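Local coordinates for ABC transporter, substrate binding protein (PDB 3C9H) that probably captures a solute in the periplasm and delivers it to an ABC transporter, and binds a magnesium ion, at residues P49-E52 and G53-A57; R279-E282 and F283-K287; W199-I202 and K203-A207; E157-D160 and Y161-H165; A317-G320 and A321-R324. One frame throughout, in Å; residues are numbered along the deposited sequence.

Contact 1 of 5, residues P49-E52 and G53-A57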
loop_
_atom_site.group_PDB
_atom_site.type_symbol
_atom_site.label_atom_id
_atom_site.label_comp_id
_atom_site.label_asym_id
_atom_site.label_seq_id
_atom_site.Cartn_x
_atom_site.Cartn_y
_atom_site.Cartn_z
ATOM N N PRO A 49 4.814 -4.533 -15.659
ATOM C CA PRO A 49 4.195 -3.753 -16.752
ATOM C C PRO A 49 4.500 -2.231 -16.711
ATOM O O PRO A 49 4.604 -1.578 -17.765
ATOM C CB PRO A 49 2.697 -4.019 -16.563
ATOM C CG PRO A 49 2.626 -5.356 -15.915
ATOM C CD PRO A 49 3.791 -5.284 -14.910
ATOM N N MET A 50 4.641 -1.680 -15.516
ATOM C CA MET A 50 5.061 -0.275 -15.382
ATOM C C MET A 50 6.511 -0.105 -15.818
ATOM O O MET A 50 6.836 0.830 -16.581
ATOM C CB MET A 50 4.850 0.250 -13.966
ATOM C CG MET A 50 3.392 0.336 -13.538
ATOM S SD MET A 50 2.286 1.413 -14.502
ATOM C CE MET A 50 2.893 2.996 -13.918
ATOM N N ILE A 51 7.368 -1.013 -15.358
ATOM C CA ILE A 51 8.766 -1.001 -15.757
ATOM C C ILE A 51 8.897 -1.147 -17.292
ATOM O O ILE A 51 9.637 -0.411 -17.932
ATOM C CB ILE A 51 9.569 -2.076 -14.997
ATOM C CG1 ILE A 51 9.618 -1.742 -13.494
ATOM C CG2 ILE A 51 10.977 -2.161 -15.529
ATOM C CD1 ILE A 51 9.899 -2.912 -12.561
ATOM N N GLU A 52 8.173 -2.100 -17.868
ATOM C CA GLU A 52 8.211 -2.309 -19.321
ATOM C C GLU A 52 7.728 -1.073 -20.075
ATOM O O GLU A 52 8.334 -0.684 -21.070
ATOM C CB GLU A 52 7.389 -3.535 -19.702
ATOM C CG GLU A 52 8.071 -4.833 -19.256
ATOM C CD GLU A 52 7.192 -6.082 -19.385
ATOM O OE1 GLU A 52 5.961 -5.952 -19.640
ATOM O OE2 GLU A 52 7.746 -7.195 -19.179
ATOM N N GLY A 53 6.653 -0.449 -19.602
ATOM C CA GLY A 53 6.122 0.759 -20.239
ATOM C C GLY A 53 7.117 1.907 -20.219
ATOM O O GLY A 53 7.351 2.576 -21.231
ATOM N N PHE A 54 7.723 2.111 -19.062
ATOM C CA PHE A 54 8.765 3.103 -18.900
ATOM C C PHE A 54 9.921 2.861 -19.864
ATOM O O PHE A 54 10.390 3.792 -20.509
ATOM C CB PHE A 54 9.266 3.111 -17.446
ATOM C CG PHE A 54 10.424 4.048 -17.217
ATOM C CD1 PHE A 54 10.203 5.421 -17.125
ATOM C CD2 PHE A 54 11.731 3.565 -17.141
ATOM C CE1 PHE A 54 11.286 6.300 -16.929
ATOM C CE2 PHE A 54 12.810 4.438 -16.963
ATOM C CZ PHE A 54 12.584 5.789 -16.839
ATOM N N GLN A 55 10.385 1.616 -19.938
ATOM C CA GLN A 55 11.526 1.250 -20.772
ATOM C C GLN A 55 11.238 1.389 -22.273
ATOM O O GLN A 55 12.093 1.863 -22.998
ATOM C CB GLN A 55 12.018 -0.166 -20.466
ATOM C CG GLN A 55 12.731 -0.276 -19.128
ATOM C CD GLN A 55 13.625 -1.452 -19.053
ATOM O OE1 GLN A 55 13.188 -2.586 -19.244
ATOM N NE2 GLN A 55 14.893 -1.208 -18.773
ATOM N N LYS A 56 10.048 1.001 -22.716
ATOM C CA LYS A 56 9.610 1.240 -24.107
ATOM C C LYS A 56 9.617 2.729 -24.458
ATOM O O LYS A 56 9.993 3.094 -25.571
ATOM C CB LYS A 56 8.205 0.700 -24.340
ATOM C CG LYS A 56 8.107 -0.804 -24.422
ATOM C CD LYS A 56 6.663 -1.201 -24.424
ATOM C CE LYS A 56 6.501 -2.680 -24.323
ATOM N NZ LYS A 56 5.044 -2.983 -24.190
ATOM N N ALA A 57 9.198 3.577 -23.517
ATOM C CA ALA A 57 9.263 5.039 -23.693
ATOM C C ALA A 57 10.709 5.537 -23.649
ATOM O O ALA A 57 11.027 6.561 -24.233
ATOM C CB ALA A 57 8.421 5.751 -22.621
#

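Contact 2 of 5, residues R279-E282 and F283-K287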
loop_
_atom_site.group_PDB
_atom_site.type_symbol
_atom_site.label_atom_id
_atom_site.label_comp_id
_atom_site.label_asym_id
_atom_site.label_seq_id
_atom_site.Cartn_x
_atom_site.Cartn_y
_atom_site.Cartn_z
ATOM N N ARG A 279 12.005 11.337 -14.227
ATOM C CA ARG A 279 11.460 10.775 -15.471
ATOM C C ARG A 279 10.487 9.636 -15.179
ATOM O O ARG A 279 9.423 9.531 -15.802
ATOM C CB ARG A 279 12.565 10.246 -16.403
ATOM C CG ARG A 279 12.120 10.373 -17.865
ATOM C CD ARG A 279 13.049 9.741 -18.850
ATOM N NE ARG A 279 14.338 10.409 -18.872
ATOM C CZ ARG A 279 15.349 10.078 -19.671
ATOM N NH1 ARG A 279 15.249 9.057 -20.519
ATOM N NH2 ARG A 279 16.494 10.755 -19.586
ATOM N N TYR A 280 10.888 8.761 -14.268
ATOM C CA TYR A 280 10.066 7.638 -13.833
ATOM C C TYR A 280 8.794 8.147 -13.116
ATOM O O TYR A 280 7.668 7.708 -13.404
ATOM C CB TYR A 280 10.891 6.784 -12.896
ATOM C CG TYR A 280 10.380 5.403 -12.633
ATOM C CD1 TYR A 280 10.521 4.389 -13.581
ATOM C CD2 TYR A 280 9.826 5.076 -11.404
ATOM C CE1 TYR A 280 10.088 3.071 -13.315
ATOM C CE2 TYR A 280 9.398 3.753 -11.128
ATOM C CZ TYR A 280 9.538 2.771 -12.091
ATOM O OH TYR A 280 9.109 1.479 -11.821
ATOM N N LEU A 281 8.974 9.093 -12.203
ATOM C CA LEU A 281 7.811 9.744 -11.568
ATOM C C LEU A 281 6.847 10.343 -12.585
ATOM O O LEU A 281 5.635 10.108 -12.541
ATOM C CB LEU A 281 8.294 10.813 -10.582
ATOM C CG LEU A 281 7.237 11.630 -9.878
ATOM C CD1 LEU A 281 6.142 10.732 -9.191
ATOM C CD2 LEU A 281 7.897 12.599 -8.897
ATOM N N GLU A 282 7.374 11.109 -13.531
ATOM C CA GLU A 282 6.555 11.633 -14.611
ATOM C C GLU A 282 5.800 10.501 -15.337
ATOM O O GLU A 282 4.608 10.644 -15.632
ATOM C CB GLU A 282 7.429 12.398 -15.605
ATOM C CG GLU A 282 6.677 13.277 -16.562
ATOM C CD GLU A 282 7.577 14.343 -17.143
ATOM O OE1 GLU A 282 8.562 13.936 -17.801
ATOM O OE2 GLU A 282 7.323 15.563 -16.908
ATOM N N PHE A 283 6.475 9.384 -15.609
ATOM C CA PHE A 283 5.806 8.270 -16.255
ATOM C C PHE A 283 4.653 7.703 -15.399
ATOM O O PHE A 283 3.553 7.470 -15.902
ATOM C CB PHE A 283 6.789 7.171 -16.664
ATOM C CG PHE A 283 6.113 5.985 -17.291
ATOM C CD1 PHE A 283 5.799 5.979 -18.647
ATOM C CD2 PHE A 283 5.721 4.918 -16.509
ATOM C CE1 PHE A 283 5.131 4.888 -19.206
ATOM C CE2 PHE A 283 5.040 3.816 -17.063
ATOM C CZ PHE A 283 4.739 3.803 -18.397
ATOM N N PHE A 284 4.905 7.501 -14.107
ATOM C CA PHE A 284 3.879 7.070 -13.173
ATOM C C PHE A 284 2.695 8.038 -13.067
ATOM O O PHE A 284 1.617 7.612 -12.699
ATOM C CB PHE A 284 4.473 6.809 -11.779
ATOM C CG PHE A 284 4.981 5.392 -11.598
ATOM C CD1 PHE A 284 4.486 4.576 -10.570
ATOM C CD2 PHE A 284 5.920 4.862 -12.477
ATOM C CE1 PHE A 284 4.932 3.279 -10.415
ATOM C CE2 PHE A 284 6.366 3.560 -12.338
ATOM C CZ PHE A 284 5.878 2.767 -11.305
ATOM N N MET A 285 2.909 9.319 -13.359
ATOM C CA MET A 285 1.855 10.347 -13.293
ATOM C C MET A 285 1.120 10.495 -14.629
ATOM O O MET A 285 0.013 11.053 -14.663
ATOM C CB MET A 285 2.454 11.714 -12.909
ATOM C CG MET A 285 2.980 11.849 -11.454
ATOM S SD MET A 285 3.832 13.424 -11.134
ATOM C CE MET A 285 2.400 14.482 -10.895
ATOM N N SER A 286 1.740 9.992 -15.705
ATOM C CA SER A 286 1.286 10.183 -17.091
ATOM C C SER A 286 -0.034 9.445 -17.372
ATOM O O SER A 286 -0.361 8.468 -16.698
ATOM C CB SER A 286 2.364 9.704 -18.092
ATOM O OG SER A 286 2.482 8.277 -18.134
ATOM N N LYS A 287 -0.773 9.893 -18.380
ATOM C CA LYS A 287 -1.962 9.151 -18.820
ATOM C C LYS A 287 -1.618 7.698 -19.123
ATOM O O LYS A 287 -2.332 6.796 -18.668
ATOM C CB LYS A 287 -2.634 9.812 -20.026
ATOM C CG LYS A 287 -4.018 9.266 -20.308
ATOM C CD LYS A 287 -4.637 9.933 -21.523
ATOM C CE LYS A 287 -6.035 9.392 -21.792
ATOM N NZ LYS A 287 -6.755 10.278 -22.763
#

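Contact 3 of 5, residues W199-I202 and K203-A207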
loop_
_atom_site.group_PDB
_atom_site.type_symbol
_atom_site.label_atom_id
_atom_site.label_comp_id
_atom_site.label_asym_id
_atom_site.label_seq_id
_atom_site.Cartn_x
_atom_site.Cartn_y
_atom_site.Cartn_z
ATOM N N TRP A 199 -10.613 -1.510 19.053
ATOM C CA TRP A 199 -9.914 -2.380 19.993
ATOM C C TRP A 199 -10.696 -3.655 20.307
ATOM O O TRP A 199 -10.102 -4.703 20.532
ATOM C CB TRP A 199 -9.534 -1.597 21.261
ATOM C CG TRP A 199 -8.680 -0.442 20.880
ATOM C CD1 TRP A 199 -9.040 0.870 20.815
ATOM C CD2 TRP A 199 -7.341 -0.519 20.411
ATOM N NE1 TRP A 199 -7.985 1.624 20.367
ATOM C CE2 TRP A 199 -6.928 0.792 20.111
ATOM C CE3 TRP A 199 -6.442 -1.573 20.222
ATOM C CZ2 TRP A 199 -5.655 1.079 19.632
ATOM C CZ3 TRP A 199 -5.183 -1.289 19.757
ATOM C CH2 TRP A 199 -4.800 0.031 19.463
ATOM N N SER A 200 -12.020 -3.576 20.275
ATOM C CA SER A 200 -12.834 -4.794 20.369
ATOM C C SER A 200 -12.532 -5.744 19.196
ATOM O O SER A 200 -12.460 -6.970 19.385
ATOM C CB SER A 200 -14.330 -4.462 20.446
ATOM O OG SER A 200 -14.774 -3.812 19.261
ATOM N N VAL A 201 -12.341 -5.179 18.001
ATOM C CA VAL A 201 -11.937 -5.975 16.836
ATOM C C VAL A 201 -10.554 -6.608 17.053
ATOM O O VAL A 201 -10.393 -7.803 16.865
ATOM C CB VAL A 201 -11.933 -5.152 15.514
ATOM C CG1 VAL A 201 -11.474 -6.025 14.315
ATOM C CG2 VAL A 201 -13.318 -4.538 15.245
ATOM N N ILE A 202 -9.574 -5.809 17.473
ATOM C CA ILE A 202 -8.217 -6.319 17.703
ATOM C C ILE A 202 -8.228 -7.413 18.774
ATOM O O ILE A 202 -7.624 -8.479 18.612
ATOM C CB ILE A 202 -7.227 -5.173 18.100
ATOM C CG1 ILE A 202 -7.209 -4.077 17.032
ATOM C CG2 ILE A 202 -5.813 -5.709 18.282
ATOM C CD1 ILE A 202 -7.169 -4.632 15.609
ATOM N N LYS A 203 -8.943 -7.159 19.862
ATOM C CA LYS A 203 -9.088 -8.156 20.934
ATOM C C LYS A 203 -9.718 -9.457 20.423
ATOM O O LYS A 203 -9.157 -10.530 20.633
ATOM C CB LYS A 203 -9.889 -7.579 22.105
ATOM C CG LYS A 203 -9.104 -6.528 22.902
ATOM C CD LYS A 203 -10.003 -5.722 23.853
ATOM C CE LYS A 203 -9.219 -4.617 24.624
ATOM N NZ LYS A 203 -8.151 -5.164 25.567
ATOM N N ALA A 204 -10.847 -9.356 19.718
ATOM C CA ALA A 204 -11.478 -10.540 19.100
ATOM C C ALA A 204 -10.501 -11.327 18.222
ATOM O O ALA A 204 -10.492 -12.559 18.261
ATOM C CB ALA A 204 -12.707 -10.148 18.297
ATOM N N MET A 205 -9.681 -10.634 17.429
ATOM C CA MET A 205 -8.731 -11.317 16.540
ATOM C C MET A 205 -7.676 -12.059 17.381
ATOM O O MET A 205 -7.284 -13.197 17.057
ATOM C CB MET A 205 -8.059 -10.341 15.544
ATOM C CG MET A 205 -8.969 -9.836 14.380
ATOM S SD MET A 205 -8.155 -8.862 13.067
ATOM C CE MET A 205 -7.827 -7.392 13.998
ATOM N N GLY A 206 -7.208 -11.415 18.449
ATOM C CA GLY A 206 -6.251 -12.053 19.360
ATOM C C GLY A 206 -6.811 -13.308 20.035
ATOM O O GLY A 206 -6.103 -14.296 20.168
ATOM N N ALA A 207 -8.088 -13.270 20.423
ATOM C CA ALA A 207 -8.798 -14.442 20.974
ATOM C C ALA A 207 -9.001 -15.553 19.941
ATOM O O ALA A 207 -8.967 -16.743 20.283
ATOM C CB ALA A 207 -10.112 -14.020 21.543
#

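Contact 4 of 5, residues E157-D160 and Y161-H165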
loop_
_atom_site.group_PDB
_atom_site.type_symbol
_atom_site.label_atom_id
_atom_site.label_comp_id
_atom_site.label_asym_id
_atom_site.label_seq_id
_atom_site.Cartn_x
_atom_site.Cartn_y
_atom_site.Cartn_z
ATOM N N GLU A 157 -19.769 -7.611 12.194
ATOM C CA GLU A 157 -20.007 -8.964 11.664
ATOM C C GLU A 157 -18.777 -9.856 11.736
ATOM O O GLU A 157 -18.887 -11.073 11.908
ATOM C CB GLU A 157 -20.499 -8.919 10.206
ATOM C CG GLU A 157 -21.906 -8.409 10.060
ATOM C CD GLU A 157 -22.404 -8.374 8.618
ATOM O OE1 GLU A 157 -21.737 -8.898 7.723
ATOM O OE2 GLU A 157 -23.493 -7.822 8.382
ATOM N N PHE A 158 -17.605 -9.254 11.565
ATOM C CA PHE A 158 -16.364 -9.999 11.620
ATOM C C PHE A 158 -16.212 -10.587 13.021
ATOM O O PHE A 158 -15.946 -11.778 13.176
ATOM C CB PHE A 158 -15.187 -9.062 11.311
ATOM C CG PHE A 158 -13.927 -9.756 10.856
ATOM C CD1 PHE A 158 -13.534 -9.702 9.509
ATOM C CD2 PHE A 158 -13.106 -10.401 11.757
ATOM C CE1 PHE A 158 -12.335 -10.316 9.068
ATOM C CE2 PHE A 158 -11.901 -11.026 11.350
ATOM C CZ PHE A 158 -11.516 -10.994 10.000
ATOM N N VAL A 159 -16.372 -9.730 14.025
ATOM C CA VAL A 159 -16.209 -10.113 15.431
ATOM C C VAL A 159 -17.240 -11.171 15.821
ATOM O O VAL A 159 -16.890 -12.183 16.434
ATOM C CB VAL A 159 -16.299 -8.885 16.357
ATOM C CG1 VAL A 159 -16.421 -9.305 17.825
ATOM C CG2 VAL A 159 -15.067 -7.962 16.159
ATOM N N ASP A 160 -18.491 -10.944 15.440
ATOM C CA ASP A 160 -19.570 -11.927 15.664
ATOM C C ASP A 160 -19.269 -13.282 15.020
ATOM O O ASP A 160 -19.465 -14.313 15.652
ATOM C CB ASP A 160 -20.908 -11.386 15.155
ATOM C CG ASP A 160 -22.099 -12.253 15.582
ATOM O OD1 ASP A 160 -22.159 -12.678 16.763
ATOM O OD2 ASP A 160 -22.981 -12.506 14.734
ATOM N N TYR A 161 -18.797 -13.287 13.777
ATOM C CA TYR A 161 -18.444 -14.546 13.106
ATOM C C TYR A 161 -17.348 -15.293 13.880
ATOM O O TYR A 161 -17.439 -16.504 14.088
ATOM C CB TYR A 161 -17.992 -14.312 11.650
ATOM C CG TYR A 161 -17.405 -15.544 10.988
ATOM C CD1 TYR A 161 -18.206 -16.425 10.254
ATOM C CD2 TYR A 161 -16.055 -15.850 11.120
ATOM C CE1 TYR A 161 -17.659 -17.580 9.652
ATOM C CE2 TYR A 161 -15.504 -16.992 10.531
ATOM C CZ TYR A 161 -16.307 -17.847 9.792
ATOM O OH TYR A 161 -15.731 -18.972 9.205
ATOM N N LEU A 162 -16.310 -14.562 14.290
ATOM C CA LEU A 162 -15.218 -15.134 15.074
ATOM C C LEU A 162 -15.726 -15.791 16.351
ATOM O O LEU A 162 -15.264 -16.865 16.729
ATOM C CB LEU A 162 -14.197 -14.050 15.445
ATOM C CG LEU A 162 -13.386 -13.450 14.297
ATOM C CD1 LEU A 162 -12.396 -12.434 14.866
ATOM C CD2 LEU A 162 -12.700 -14.542 13.451
ATOM N N GLU A 163 -16.671 -15.124 17.002
ATOM C CA GLU A 163 -17.270 -15.621 18.239
ATOM C C GLU A 163 -18.155 -16.843 17.974
ATOM O O GLU A 163 -17.977 -17.878 18.608
ATOM C CB GLU A 163 -18.016 -14.492 18.977
ATOM C CG GLU A 163 -17.022 -13.544 19.681
ATOM C CD GLU A 163 -17.578 -12.160 20.078
ATOM O OE1 GLU A 163 -18.795 -11.883 19.905
ATOM O OE2 GLU A 163 -16.761 -11.336 20.570
ATOM N N ARG A 164 -19.053 -16.758 17.006
ATOM C CA ARG A 164 -19.909 -17.899 16.680
ATOM C C ARG A 164 -19.158 -19.122 16.143
ATOM O O ARG A 164 -19.662 -20.230 16.273
ATOM C CB ARG A 164 -21.041 -17.478 15.735
ATOM C CG ARG A 164 -21.999 -16.488 16.390
ATOM C CD ARG A 164 -23.181 -16.105 15.505
ATOM N NE ARG A 164 -22.721 -15.397 14.319
ATOM C CZ ARG A 164 -22.512 -15.954 13.126
ATOM N NH1 ARG A 164 -22.724 -17.246 12.909
ATOM N NH2 ARG A 164 -22.067 -15.200 12.140
ATOM N N HIS A 165 -17.966 -18.937 15.565
ATOM C CA HIS A 165 -17.170 -20.056 15.040
ATOM C C HIS A 165 -15.816 -20.214 15.732
ATOM O O HIS A 165 -14.825 -20.595 15.096
ATOM C CB HIS A 165 -16.953 -19.895 13.541
ATOM C CG HIS A 165 -18.219 -19.754 12.761
ATOM N ND1 HIS A 165 -18.954 -18.588 12.742
ATOM C CD2 HIS A 165 -18.888 -20.635 11.981
ATOM C CE1 HIS A 165 -20.021 -18.758 11.984
ATOM N NE2 HIS A 165 -20.006 -19.990 11.509
HETATM O O HOH W 1 -21.200 -12.278 11.533
#

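Contact 5 of 5, residues A317-G320 and A321-R324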
loop_
_atom_site.group_PDB
_atom_site.type_symbol
_atom_site.label_atom_id
_atom_site.label_comp_id
_atom_site.label_asym_id
_atom_site.label_seq_id
_atom_site.Cartn_x
_atom_site.Cartn_y
_atom_site.Cartn_z
ATOM N N ALA A 317 -17.389 8.307 -6.471
ATOM C CA ALA A 317 -18.747 8.518 -6.987
ATOM C C ALA A 317 -19.637 7.390 -6.558
ATOM O O ALA A 317 -20.733 7.631 -6.055
ATOM C CB ALA A 317 -18.750 8.629 -8.514
ATOM N N ILE A 318 -19.173 6.160 -6.761
ATOM C CA ILE A 318 -19.952 4.958 -6.439
ATOM C C ILE A 318 -20.068 4.643 -4.935
ATOM O O ILE A 318 -21.164 4.309 -4.465
ATOM C CB ILE A 318 -19.394 3.723 -7.162
ATOM C CG1 ILE A 318 -19.497 3.908 -8.689
ATOM C CG2 ILE A 318 -20.096 2.441 -6.692
ATOM C CD1 ILE A 318 -20.680 4.776 -9.182
ATOM N N HIS A 319 -18.970 4.763 -4.185
ATOM C CA HIS A 319 -18.946 4.344 -2.769
ATOM C C HIS A 319 -19.180 5.440 -1.742
ATOM O O HIS A 319 -19.595 5.150 -0.617
ATOM C CB HIS A 319 -17.640 3.632 -2.445
ATOM C CG HIS A 319 -17.459 2.367 -3.210
ATOM N ND1 HIS A 319 -16.639 2.279 -4.310
ATOM C CD2 HIS A 319 -18.018 1.142 -3.052
ATOM C CE1 HIS A 319 -16.681 1.044 -4.788
ATOM N NE2 HIS A 319 -17.513 0.335 -4.043
ATOM N N GLY A 320 -18.865 6.678 -2.100
ATOM C CA GLY A 320 -19.149 7.816 -1.245
ATOM C C GLY A 320 -18.450 7.790 0.101
ATOM O O GLY A 320 -17.254 7.482 0.185
ATOM N N ALA A 321 -19.205 8.119 1.153
ATOM C CA ALA A 321 -18.666 8.218 2.517
ATOM C C ALA A 321 -18.255 6.878 3.144
ATOM O O ALA A 321 -17.714 6.879 4.239
ATOM C CB ALA A 321 -19.665 8.946 3.446
ATOM N N GLN A 322 -18.519 5.752 2.483
ATOM C CA GLN A 322 -17.947 4.463 2.911
ATOM C C GLN A 322 -16.411 4.554 2.897
ATOM O O GLN A 322 -15.746 4.031 3.797
ATOM C CB GLN A 322 -18.411 3.348 1.976
ATOM C CG GLN A 322 -17.890 1.923 2.277
ATOM C CD GLN A 322 -18.171 0.943 1.114
ATOM O OE1 GLN A 322 -17.705 -0.208 1.104
ATOM N NE2 GLN A 322 -18.937 1.410 0.125
ATOM N N LEU A 323 -15.864 5.240 1.884
ATOM C CA LEU A 323 -14.406 5.356 1.693
ATOM C C LEU A 323 -13.784 6.379 2.628
ATOM O O LEU A 323 -14.320 7.480 2.807
ATOM C CB LEU A 323 -14.067 5.758 0.256
ATOM C CG LEU A 323 -14.613 4.881 -0.866
ATOM C CD1 LEU A 323 -13.993 5.261 -2.198
ATOM C CD2 LEU A 323 -14.413 3.401 -0.581
ATOM N N ARG A 324 -12.640 6.014 3.209
ATOM C CA ARG A 324 -11.908 6.873 4.123
ATOM C C ARG A 324 -10.455 7.031 3.626
ATOM O O ARG A 324 -9.544 6.395 4.161
ATOM C CB ARG A 324 -11.950 6.304 5.550
ATOM C CG ARG A 324 -13.357 6.016 6.094
ATOM C CD ARG A 324 -14.234 7.282 6.060
ATOM N NE ARG A 324 -15.276 7.263 7.086
ATOM C CZ ARG A 324 -16.384 6.525 7.037
ATOM N NH1 ARG A 324 -16.620 5.740 6.001
ATOM N NH2 ARG A 324 -17.267 6.567 8.024
#

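Contact 1 of 5, residues P49-E52 and G53-A57
Gln55 folds back over the carbonyl of Ile51, one turn earlier in helix 44-57. This helix links the parallel strands 35-40 and 62-67, a beta-alpha-beta unit of the periplasmic binding protein fold. Four backbone bonds tie the two segments together. Gly53 N donates to Pro49 O at 3.0 Å. Phe54 N, Gln55 N and Lys56 N donate in the same i to i+4 pattern to Met50 O, Ile51 O and Glu52 O. The Gln55 side chain can be followed outward. Gln55 CB lies 3.5 Å from Ile51 O. CG is set anti to the carbonyl carbon (chi1 -72°), which brings Gln55 CG to 3.3 Å from Ile51 O. The chain then runs extended to the amide. There Gln55 OE1 lies 4.3 Å from Ile51 CG2, while NE2 turns elsewhere and donates to the backbone oxygens of Ile61 and Phe24. The amide thus ties the helix to the chain on both sides of it in sequence. Phe54 instead places its ring beside Val63 of strand 62-67 and edge-to-face with Tyr280. Met50 packs on helices 274-285 and 287-296. On the exposed side, Glu52 and Lys56 carry opposite charges but do not meet: Glu52 OE1 and Lys56 NZ are 5.5 Å apart. The aliphatic part of Lys56 lies over the carbonyl of Glu52, with Lys56 CG 3.4 Å from Glu52 O.

Contact 2 of 5, residues R279-E282 and F283-K287
Phe283 N and Phe284 N bond to Arg279 O and Tyr280 O in regular helical steps, but Met285 N is shared between Leu281 O at 3.0 Å and, weakly, Glu282 O as helix 274-285 nears its end. Tyr280 and Phe284 sit one turn apart and point the same way. Their ring centroids are 4.6 Å apart and the planes are inclined at 36°, so the rings meet obliquely. Phe284 CE2 lies over one face of the tyrosine, 3.3 Å from Tyr280 CE2. Leu281 CD1 meets Met285 SD at 4.0 Å. A chi1 of -69° lays Met285 CG over Leu281 O. At the end of the helix, Ser286 OG donates to Phe283 O at 2.6 Å, in the carbonyl plane and on a lone pair. Ser286 N bonds to the same oxygen. Ser286 is also the N-cap of helix 287-296, where OG accepts from Gly289 N. Phe92 and Phe90 add further rings to the cluster. The chemistry is largely apolar: Tyr280 OH is buried with no polar partner in the model, so this tyrosine contributes mainly through its ring.

Contact 3 of 5, residues W199-I202 and K203-A207
Met205 CE presses against Ile202 CD1 at 3.3 Å, tighter than a usual van der Waals contact between carbons. Met205 CE also touches Val201 CG1 at 3.9 Å. One methionine tip therefore meets two branched side chains of the preceding turn of helix 198-207. Both pairs meet at a slant. The methionine reaches them because its chain bends at the last torsion (chi3 -70°), which turns CE back toward the earlier turn. Met205 CG rests 3.5 Å from Val201 O. On another side of the helix, Lys203 runs its aliphatic part over the carbonyl of Trp199. Lys203 CG comes within 3.2 Å of Trp199 O. Ala204 CB lies 3.4 Å from Ser200 O.

The backbone holds these side chains in step. Lys203 N, Ala204 N, Met205 N and Gly206 N donate to Trp199 O, Ser200 O, Val201 O and Ile202 O. The shortest of these bonds is Lys203 N to Trp199 O, at 2.8 Å.

Further out, Ile202 packs on Trp348, Ala351 and Leu352 of helix 338-353 and on Met188 of helix 183-194. The Trp199 ring makes a cation-pi contact with Arg347. The polar tips have partners beyond the segments: Ser200 OG bonds to Asp197 OD2, and Lys203 NZ to Ser354 OG near the end of the chain. Apolar groups thus join this helix to its neighbours on several sides, while Lys203 spans both kinds of chemistry, with its methylenes along the helix and its amine bonded to the C-terminal region.

Contact 4 of 5, residues E157-D160 and Y161-H165
Helix 155-164 carries an i to i+4 salt bridge between Asp160 and Arg164. Arg164 NE donates to Asp160 OD2 at 2.9 Å, with an N-H...O angle of 157°. The oxygen lies near the guanidinium plane but is met from above the carboxylate plane. The two planes are 56° apart. A bend at chi3 (-64°) brings Arg164 NE across to the carboxylate. Arg164 NH2 also donates to a water, which in turn donates to Glu157 O at 2.6 Å. A second carboxylate, that of Glu149, forms a salt bridge with this NH2. The guanidinium is therefore gripped from more than one direction, which probably fixes its rotation. Elsewhere on the helix, Leu162 CD1 meets the edge of the Phe158 ring, 3.8 Å from Phe158 CD2. Val159 CG1 lies alongside the Glu163 carboxylate, 3.4 Å from Glu163 OE2. At the C-terminal end, His165 ND1 and His165 N both donate to Tyr161 O, and the ND1 bond is 2.9 Å long. Phe158 and Tyr161 rest on Leu230 of strand 230-235, Val159 and Leu162 pack on helix 198-207, and Tyr161 and Leu162 also reach Val169 of helix 166-169.

Contact 5 of 5, residues A317-G320 and A321-R324
His319, in the last turn of helix 312-319, sets its CB against Leu323 CG at 3.6 Å. Leu323 CD2 lies close by, 3.7 Å from His319 CB. With chi1 at -63°, the His319 ring turns back along the helix, where its ND1 bonds to Met315 O. One face of this ring is covered by the preceding residue, with Ile318 CG2 4.1 Å above the centre of the His319 ring. Gln322 CB lies 3.4 Å from His319 O. His319 O also takes a long, weak bond from Gln322 N, at 3.3 Å. Gly320 follows and leaves the helix with positive phi (62°). This contact is the turn between helix 312-319 and strand 323-325, with a short 3-10 segment at 321-322. The strand runs parallel to strand 258-268, and backbone bonds from Gln322 and Arg324 to Thr258 anchor its start. Arg324 bonds also to Val260. Gly320 O accepts from Leu323 N at 3.1 Å, with an N-H...O angle of 153°. Leu323 CB lies 3.6 Å from Gly320 O. Leu323 is buried and packs on Phe134 in a neighbouring loop.

In the fold
Along the chain the order is contact 1, contact 4, contact 3, contact 2, contact 5. Contacts 1 and 2 have centres 10 Å apart: helices 44-57 and 274-285 pack together, with Phe283 CZ 3.5 Å from Phe54 N. Contacts 3 and 4 form a second pair, centres 11 Å apart, through helices 198-207 and 155-164. The pairs lie on opposite sides of the chain's centre, with contacts 1 and 3 about 43 Å apart between centres. This is consistent with the two lobes of a periplasmic binding protein. Contact 5 touches neither pair. It leads into strand 323-325, beside strand 258-268, and its centre is 25 to 32 Å from the others.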